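Local coordinates for probable transcriptional regulator, LysR family protein (Rhodococcus sp., PDB 2QL3), which probably acts as a DNA-binding transcriptional regulator, of which this chain is the C-terminal domain, related to periplasmic binding proteins and probably the effector-sensing part, at residues 7-20 and 54-66. Sequence-based numbering, arbitrary orientation.
Sequences IAVGCYPALGPTIL and ELDVAIVYDLDLS
Val60 lies over one face of the Tyr12 ring, its CG1 3.7 Å from the ring centroid in a CH-pi contact displaced toward the CZ rim. With CG1 anti to the carbonyl carbon (chi1 -70°), the valine turns this methyl onto the tyrosine. At the ring's edge, in its plane, Tyr61 CD2 meets Tyr12 CD2, while Leu65 CD2 packs against the hydroxyl. Leu15 divides its methyls: CD1 leans on the phenol end of Tyr61, and CD2 reaches the Ile59 carbonyl O at 3.4 Å. On the face that carries Val9 and Ile59, Ile59 CG2 meets Leu20 CD2 and Ile19 CG2, which approach it from the same side, and Val9 CG2 touches Val57 CG2. Strands 7-11 and 57-61 themselves run parallel; Gly10 N donates a hydrogen bond to Val57 O (2.9 Å) and Ile59 N one to Gly10 O (2.8 Å). Just before strand 57-61, Asp56 grips Ala8 twice: Ala8 N gives a nearly straight hydrogen bond (176°) to the anti side of Asp56 OD2, 2.7 Å away, and Ala8 O accepts from both Asp56 N and Val57 N. Ile59 and Val60 also touch strand 182-189, which pairs antiparallel with 57-61. Helix 196-205 packs on Val9 and Val57, helix 43-51 covers Leu55 and Tyr12 from the other face, and strand 34-40 flanks 7-11, giving the parallel beta-alpha-beta core of one lobe of this periplasmic-binding-protein-like domain.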
ATOM      1  N   ILE A   7      -7.298 -21.279  10.511  1.00 28.87           N
ATOM      2  CA  ILE A   7      -6.384 -20.478  11.364  1.00 26.24           C
ATOM      3  C   ILE A   7      -6.558 -19.033  10.961  1.00 23.30           C
ATOM      4  O   ILE A   7      -6.639 -18.744   9.780  1.00 22.93           O
ATOM      5  CB  ILE A   7      -4.856 -20.911  11.298  1.00 26.21           C
ATOM      6  CG1 ILE A   7      -4.002 -19.992  12.156  1.00 25.37           C
ATOM      7  CG2 ILE A   7      -4.292 -20.955   9.833  1.00 27.63           C
ATOM      8  CD1 ILE A   7      -2.482 -20.190  12.013  1.00 28.44           C
ATOM      9  N   ALA A   8      -6.652 -18.149  11.930  1.00 22.27           N
ATOM     10  CA  ALA A   8      -6.661 -16.684  11.672  1.00 24.07           C
ATOM     11  C   ALA A   8      -5.274 -16.062  11.890  1.00 23.67           C
ATOM     12  O   ALA A   8      -4.709 -16.112  12.982  1.00 22.86           O
ATOM     13  CB  ALA A   8      -7.749 -15.943  12.469  1.00 24.76           C
ATOM     14  N   VAL A   9      -4.735 -15.553  10.794  1.00 23.70           N
ATOM     15  CA  VAL A   9      -3.407 -14.918  10.747  1.00 23.05           C
ATOM     16  C   VAL A   9      -3.520 -13.409  10.492  1.00 23.13           C
ATOM     17  O   VAL A   9      -4.095 -12.938   9.482  1.00 22.77           O
ATOM     18  CB  VAL A   9      -2.509 -15.531   9.648  1.00 22.50           C
ATOM     19  CG1 VAL A   9      -1.079 -14.885   9.700  1.00 21.45           C
ATOM     20  CG2 VAL A   9      -2.428 -17.072   9.762  1.00 23.89           C
ATOM     21  N   GLY A  10      -3.009 -12.630  11.419  1.00 22.91           N
ATOM     22  CA  GLY A  10      -3.043 -11.187  11.197  1.00 23.45           C
ATOM     23  C   GLY A  10      -1.663 -10.689  10.866  1.00 24.49           C
ATOM     24  O   GLY A  10      -0.646 -11.402  11.116  1.00 24.95           O
ATOM     25  N   CYS A  11      -1.591  -9.477  10.320  1.00 25.08           N
ATOM     26  CA  CYS A  11      -0.300  -8.801  10.154  1.00 25.96           C
ATOM     27  C   CYS A  11      -0.457  -7.300   9.972  1.00 26.18           C
ATOM     28  O   CYS A  11      -1.576  -6.843   9.706  1.00 27.23           O
ATOM     29  CB  CYS A  11       0.495  -9.419   9.008  1.00 26.30           C
ATOM     30  SG  CYS A  11      -0.032  -8.950   7.399  1.00 27.16           S
ATOM     31  N   TYR A  12       0.645  -6.546  10.115  1.00 26.36           N
ATOM     32  CA  TYR A  12       0.645  -5.103   9.811  1.00 26.69           C
ATOM     33  C   TYR A  12       0.687  -4.942   8.280  1.00 27.91           C
ATOM     34  O   TYR A  12       1.321  -5.730   7.605  1.00 25.25           O
ATOM     35  CB  TYR A  12       1.867  -4.377  10.402  1.00 25.54           C
ATOM     36  CG  TYR A  12       1.965  -4.386  11.909  1.00 24.43           C
ATOM     37  CD1 TYR A  12       0.815  -4.523  12.715  1.00 26.50           C
ATOM     38  CD2 TYR A  12       3.207  -4.228  12.533  1.00 23.97           C
ATOM     39  CE1 TYR A  12       0.920  -4.557  14.123  1.00 25.04           C
ATOM     40  CE2 TYR A  12       3.327  -4.260  13.906  1.00 24.90           C
ATOM     41  CZ  TYR A  12       2.182  -4.398  14.689  1.00 23.23           C
ATOM     42  OH  TYR A  12       2.315  -4.458  16.042  1.00 22.71           O
ATOM     43  N   PRO A  13      -0.038  -3.933   7.731  1.00 28.87           N
ATOM     44  CA  PRO A  13      -0.149  -3.843   6.259  1.00 29.79           C
ATOM     45  C   PRO A  13       1.146  -3.881   5.430  1.00 29.51           C
ATOM     46  O   PRO A  13       1.147  -4.520   4.396  1.00 31.22           O
ATOM     47  CB  PRO A  13      -0.976  -2.540   6.029  1.00 29.79           C
ATOM     48  CG  PRO A  13      -1.814  -2.432   7.335  1.00 31.40           C
ATOM     49  CD  PRO A  13      -0.815  -2.884   8.414  1.00 29.24           C
ATOM     50  N   ALA A  14       2.222  -3.243   5.897  1.00 29.45           N
ATOM     51  CA  ALA A  14       3.526  -3.251   5.238  1.00 28.46           C
ATOM     52  C   ALA A  14       4.182  -4.632   5.172  1.00 28.35           C
ATOM     53  O   ALA A  14       5.120  -4.858   4.410  1.00 28.18           O
ATOM     54  CB  ALA A  14       4.443  -2.273   5.954  1.00 28.53           C
ATOM     55  N   LEU A  15       3.697  -5.549   5.982  1.00 26.82           N
ATOM     56  CA  LEU A  15       4.183  -6.914   6.001  1.00 26.89           C
ATOM     57  C   LEU A  15       3.350  -7.783   5.045  1.00 25.73           C
ATOM     58  O   LEU A  15       3.796  -8.866   4.646  1.00 25.08           O
ATOM     59  CB  LEU A  15       4.056  -7.446   7.430  1.00 27.30           C
ATOM     60  CG  LEU A  15       5.298  -7.474   8.334  1.00 28.77           C
ATOM     61  CD1 LEU A  15       6.406  -6.649   7.917  1.00 29.13           C
ATOM     62  CD2 LEU A  15       4.978  -7.287   9.822  1.00 26.13           C
ATOM     63  N   GLY A  16       2.130  -7.332   4.725  1.00 24.47           N
ATOM     64  CA  GLY A  16       1.256  -8.061   3.818  1.00 23.17           C
ATOM     65  C   GLY A  16       1.834  -8.461   2.470  1.00 24.15           C
ATOM     66  O   GLY A  16       1.676  -9.598   2.077  1.00 23.82           O
ATOM     67  N   PRO A  17       2.478  -7.525   1.708  1.00 25.00           N
ATOM     68  CA  PRO A  17       3.073  -7.917   0.371  1.00 26.11           C
ATOM     69  C   PRO A  17       4.516  -8.449   0.371  1.00 26.89           C
ATOM     70  O   PRO A  17       4.991  -8.955  -0.624  1.00 25.51           O
ATOM     71  CB  PRO A  17       3.032  -6.621  -0.436  1.00 26.01           C
ATOM     72  CG  PRO A  17       2.841  -5.508   0.570  1.00 23.49           C
ATOM     73  CD  PRO A  17       2.575  -6.068   1.947  1.00 25.10           C
ATOM     74  N   THR A  18       5.199  -8.357   1.509  1.00 28.42           N
ATOM     75  CA  THR A  18       6.628  -8.633   1.531  1.00 28.96           C
ATOM     76  C   THR A  18       6.881 -10.004   2.140  1.00 30.86           C
ATOM     77  O   THR A  18       7.633 -10.812   1.563  1.00 32.97           O
ATOM     78  CB  THR A  18       7.404  -7.563   2.305  1.00 27.35           C
ATOM     79  OG1 THR A  18       6.802  -7.404   3.585  1.00 26.28           O
ATOM     80  CG2 THR A  18       7.273  -6.225   1.624  1.00 28.40           C
ATOM     81  N   ILE A  19       6.261 -10.267   3.293  1.00 30.12           N
ATOM     82  CA  ILE A  19       6.505 -11.502   4.018  1.00 31.27           C
ATOM     83  C   ILE A  19       5.391 -12.583   3.897  1.00 29.61           C
ATOM     84  O   ILE A  19       5.661 -13.784   3.713  1.00 28.87           O
ATOM     85  CB  ILE A  19       6.886 -11.126   5.488  1.00 31.77           C
ATOM     86  CG1 ILE A  19       8.406 -10.862   5.477  1.00 36.48           C
ATOM     87  CG2 ILE A  19       6.600 -12.226   6.417  1.00 34.36           C
ATOM     88  CD1 ILE A  19       8.929  -9.949   6.570  1.00 40.35           C
ATOM     89  N   LEU A  20       4.160 -12.116   3.931  1.00 26.38           N
ATOM     90  CA  LEU A  20       2.992 -12.936   3.986  1.00 27.17           C
ATOM     91  C   LEU A  20       2.688 -13.784   2.746  1.00 26.64           C
ATOM     92  O   LEU A  20       2.279 -14.906   2.908  1.00 27.24           O
ATOM     93  CB  LEU A  20       1.787 -12.123   4.356  1.00 26.66           C
ATOM     94  CG  LEU A  20       1.434 -12.033   5.843  1.00 28.47           C
ATOM     95  CD1 LEU A  20       0.923 -13.370   6.418  1.00 26.56           C
ATOM     96  CD2 LEU A  20       2.595 -11.472   6.612  1.00 25.71           C
ATOM     97  N   GLU A  54      -9.650 -13.297  18.048  1.00 30.16           N
ATOM     98  CA  GLU A  54     -10.127 -13.185  16.693  1.00 32.90           C
ATOM     99  C   GLU A  54      -9.018 -13.590  15.746  1.00 31.11           C
ATOM    100  O   GLU A  54      -9.298 -13.943  14.602  1.00 33.53           O
ATOM    101  CB  GLU A  54     -10.545 -11.730  16.372  1.00 31.94           C
ATOM    102  CG  GLU A  54     -11.825 -11.266  17.045  1.00 36.83           C
ATOM    103  CD  GLU A  54     -12.161  -9.814  16.628  1.00 38.40           C
ATOM    104  OE1 GLU A  54     -11.976  -8.885  17.463  1.00 42.12           O
ATOM    105  OE2 GLU A  54     -12.586  -9.609  15.459  1.00 45.41           O
ATOM    106  N   LEU A  55      -7.775 -13.461  16.204  1.00 29.38           N
ATOM    107  CA  LEU A  55      -6.599 -13.928  15.494  1.00 28.30           C
ATOM    108  C   LEU A  55      -5.953 -15.019  16.323  1.00 28.04           C
ATOM    109  O   LEU A  55      -6.004 -14.953  17.544  1.00 28.33           O
ATOM    110  CB  LEU A  55      -5.585 -12.798  15.277  1.00 27.70           C
ATOM    111  CG  LEU A  55      -6.002 -11.587  14.458  1.00 29.31           C
ATOM    112  CD1 LEU A  55      -4.875 -10.552  14.578  1.00 28.26           C
ATOM    113  CD2 LEU A  55      -6.252 -12.000  13.020  1.00 26.84           C
ATOM    114  N   ASP A  56      -5.374 -16.013  15.652  1.00 26.42           N
ATOM    115  CA  ASP A  56      -4.605 -17.069  16.329  1.00 27.61           C
ATOM    116  C   ASP A  56      -3.167 -16.577  16.521  1.00 26.81           C
ATOM    117  O   ASP A  56      -2.581 -16.729  17.591  1.00 26.51           O
ATOM    118  CB  ASP A  56      -4.554 -18.383  15.526  1.00 26.59           C
ATOM    119  CG  ASP A  56      -5.925 -19.139  15.455  1.00 33.79           C
ATOM    120  OD1 ASP A  56      -6.164 -19.964  16.355  1.00 40.40           O
ATOM    121  OD2 ASP A  56      -6.763 -18.924  14.529  1.00 29.89           O
ATOM    122  N   VAL A  57      -2.615 -16.004  15.448  1.00 26.29           N
ATOM    123  CA  VAL A  57      -1.226 -15.563  15.386  1.00 26.50           C
ATOM    124  C   VAL A  57      -1.172 -14.239  14.623  1.00 26.55           C
ATOM    125  O   VAL A  57      -2.132 -13.847  13.953  1.00 25.06           O
ATOM    126  CB  VAL A  57      -0.270 -16.615  14.715  1.00 27.34           C
ATOM    127  CG1 VAL A  57      -0.261 -17.941  15.491  1.00 28.42           C
ATOM    128  CG2 VAL A  57      -0.649 -16.878  13.271  1.00 24.80           C
ATOM    129  N   ALA A  58      -0.065 -13.530  14.810  1.00 26.92           N
ATOM    130  CA  ALA A  58       0.207 -12.256  14.134  1.00 27.95           C
ATOM    131  C   ALA A  58       1.657 -12.293  13.616  1.00 28.37           C
ATOM    132  O   ALA A  58       2.581 -12.847  14.292  1.00 28.25           O
ATOM    133  CB  ALA A  58       0.020 -11.106  15.145  1.00 27.09           C
ATOM    134  N   ILE A  59       1.860 -11.742  12.427  1.00 27.09           N
ATOM    135  CA  ILE A  59       3.173 -11.498  11.898  1.00 27.20           C
ATOM    136  C   ILE A  59       3.411 -10.008  12.056  1.00 26.87           C
ATOM    137  O   ILE A  59       2.701  -9.192  11.471  1.00 28.22           O
ATOM    138  CB  ILE A  59       3.286 -11.852  10.414  1.00 27.76           C
ATOM    139  CG1 ILE A  59       2.840 -13.320  10.165  1.00 28.35           C
ATOM    140  CG2 ILE A  59       4.695 -11.566   9.893  1.00 25.66           C
ATOM    141  CD1 ILE A  59       3.597 -14.353  10.929  1.00 23.07           C
ATOM    142  N   VAL A  60       4.394  -9.642  12.885  1.00 26.26           N
ATOM    143  CA  VAL A  60       4.576  -8.235  13.261  1.00 25.27           C
ATOM    144  C   VAL A  60       6.037  -7.846  13.395  1.00 26.47           C
ATOM    145  O   VAL A  60       6.901  -8.701  13.559  1.00 26.63           O
ATOM    146  CB  VAL A  60       3.854  -7.869  14.616  1.00 25.33           C
ATOM    147  CG1 VAL A  60       2.386  -7.874  14.437  1.00 23.66           C
ATOM    148  CG2 VAL A  60       4.249  -8.813  15.751  1.00 21.27           C
ATOM    149  N   TYR A  61       6.326  -6.546  13.351  1.00 27.51           N
ATOM    150  CA  TYR A  61       7.617  -6.105  13.841  1.00 27.68           C
ATOM    151  C   TYR A  61       7.657  -6.206  15.353  1.00 27.99           C
ATOM    152  O   TYR A  61       6.706  -5.850  16.036  1.00 28.27           O
ATOM    153  CB  TYR A  61       7.934  -4.665  13.452  1.00 27.88           C
ATOM    154  CG  TYR A  61       7.809  -4.284  12.000  1.00 29.09           C
ATOM    155  CD1 TYR A  61       8.712  -4.746  11.047  1.00 28.48           C
ATOM    156  CD2 TYR A  61       6.828  -3.381  11.594  1.00 27.09           C
ATOM    157  CE1 TYR A  61       8.641  -4.321   9.720  1.00 31.04           C
ATOM    158  CE2 TYR A  61       6.718  -2.987  10.246  1.00 32.12           C
ATOM    159  CZ  TYR A  61       7.640  -3.460   9.320  1.00 30.55           C
ATOM    160  OH  TYR A  61       7.572  -3.064   7.991  1.00 34.92           O
ATOM    161  N   ASP A  62       8.783  -6.649  15.901  1.00 29.28           N
ATOM    162  CA  ASP A  62       8.944  -6.696  17.356  1.00 30.28           C
ATOM    163  C   ASP A  62       9.375  -5.309  17.802  1.00 31.34           C
ATOM    164  O   ASP A  62      10.572  -5.064  18.069  1.00 32.36           O
ATOM    165  CB  ASP A  62       9.993  -7.747  17.709  1.00 30.69           C
ATOM    166  CG  ASP A  62      10.159  -7.981  19.208  1.00 33.24           C
ATOM    167  OD1 ASP A  62       9.345  -7.544  20.071  1.00 34.87           O
ATOM    168  OD2 ASP A  62      11.169  -8.619  19.512  1.00 35.80           O
ATOM    169  N   LEU A  63       8.396  -4.395  17.804  1.00 31.63           N
ATOM    170  CA  LEU A  63       8.469  -3.028  18.340  1.00 30.93           C
ATOM    171  C   LEU A  63       7.196  -2.748  19.151  1.00 31.65           C
ATOM    172  O   LEU A  63       6.062  -2.935  18.662  1.00 28.72           O
ATOM    173  CB  LEU A  63       8.595  -1.967  17.210  1.00 32.20           C
ATOM    174  CG  LEU A  63       9.803  -2.045  16.286  1.00 32.10           C
ATOM    175  CD1 LEU A  63       9.676  -1.163  15.102  1.00 26.84           C
ATOM    176  CD2 LEU A  63      11.087  -1.721  17.057  1.00 32.91           C
ATOM    177  N   ASP A  64       7.385  -2.345  20.408  1.00 33.27           N
ATOM    178  CA  ASP A  64       6.264  -1.916  21.275  1.00 34.13           C
ATOM    179  C   ASP A  64       5.176  -3.016  21.493  1.00 33.85           C
ATOM    180  O   ASP A  64       3.992  -2.713  21.565  1.00 34.62           O
ATOM    181  CB  ASP A  64       5.595  -0.612  20.710  1.00 34.82           C
ATOM    182  CG  ASP A  64       6.613   0.554  20.375  1.00 37.03           C
ATOM    183  OD1 ASP A  64       7.534   0.788  21.164  1.00 38.61           O
ATOM    184  OD2 ASP A  64       6.437   1.292  19.340  1.00 37.49           O
ATOM    185  N   LEU A  65       5.565  -4.290  21.558  1.00 33.57           N
ATOM    186  CA  LEU A  65       4.599  -5.383  21.656  1.00 32.80           C
ATOM    187  C   LEU A  65       4.299  -5.613  23.140  1.00 32.23           C
ATOM    188  O   LEU A  65       5.150  -5.336  23.959  1.00 33.72           O
ATOM    189  CB  LEU A  65       5.179  -6.665  21.014  1.00 31.88           C
ATOM    190  CG  LEU A  65       5.553  -6.630  19.522  1.00 32.82           C
ATOM    191  CD1 LEU A  65       6.052  -8.001  19.052  1.00 30.42           C
ATOM    192  CD2 LEU A  65       4.396  -6.121  18.642  1.00 29.52           C
ATOM    193  N   SER A  66       3.128  -6.121  23.510  1.00 32.15           N
ATOM    194  CA  SER A  66       2.967  -6.538  24.906  1.00 32.16           C
ATOM    195  C   SER A  66       3.942  -7.633  25.271  1.00 31.59           C
ATOM    196  O   SER A  66       4.221  -8.533  24.474  1.00 29.68           O
ATOM    197  CB  SER A  66       1.584  -7.083  25.264  1.00 31.57           C
ATOM    198  OG  SER A  66       0.802  -7.177  24.104  1.00 37.04           O
TER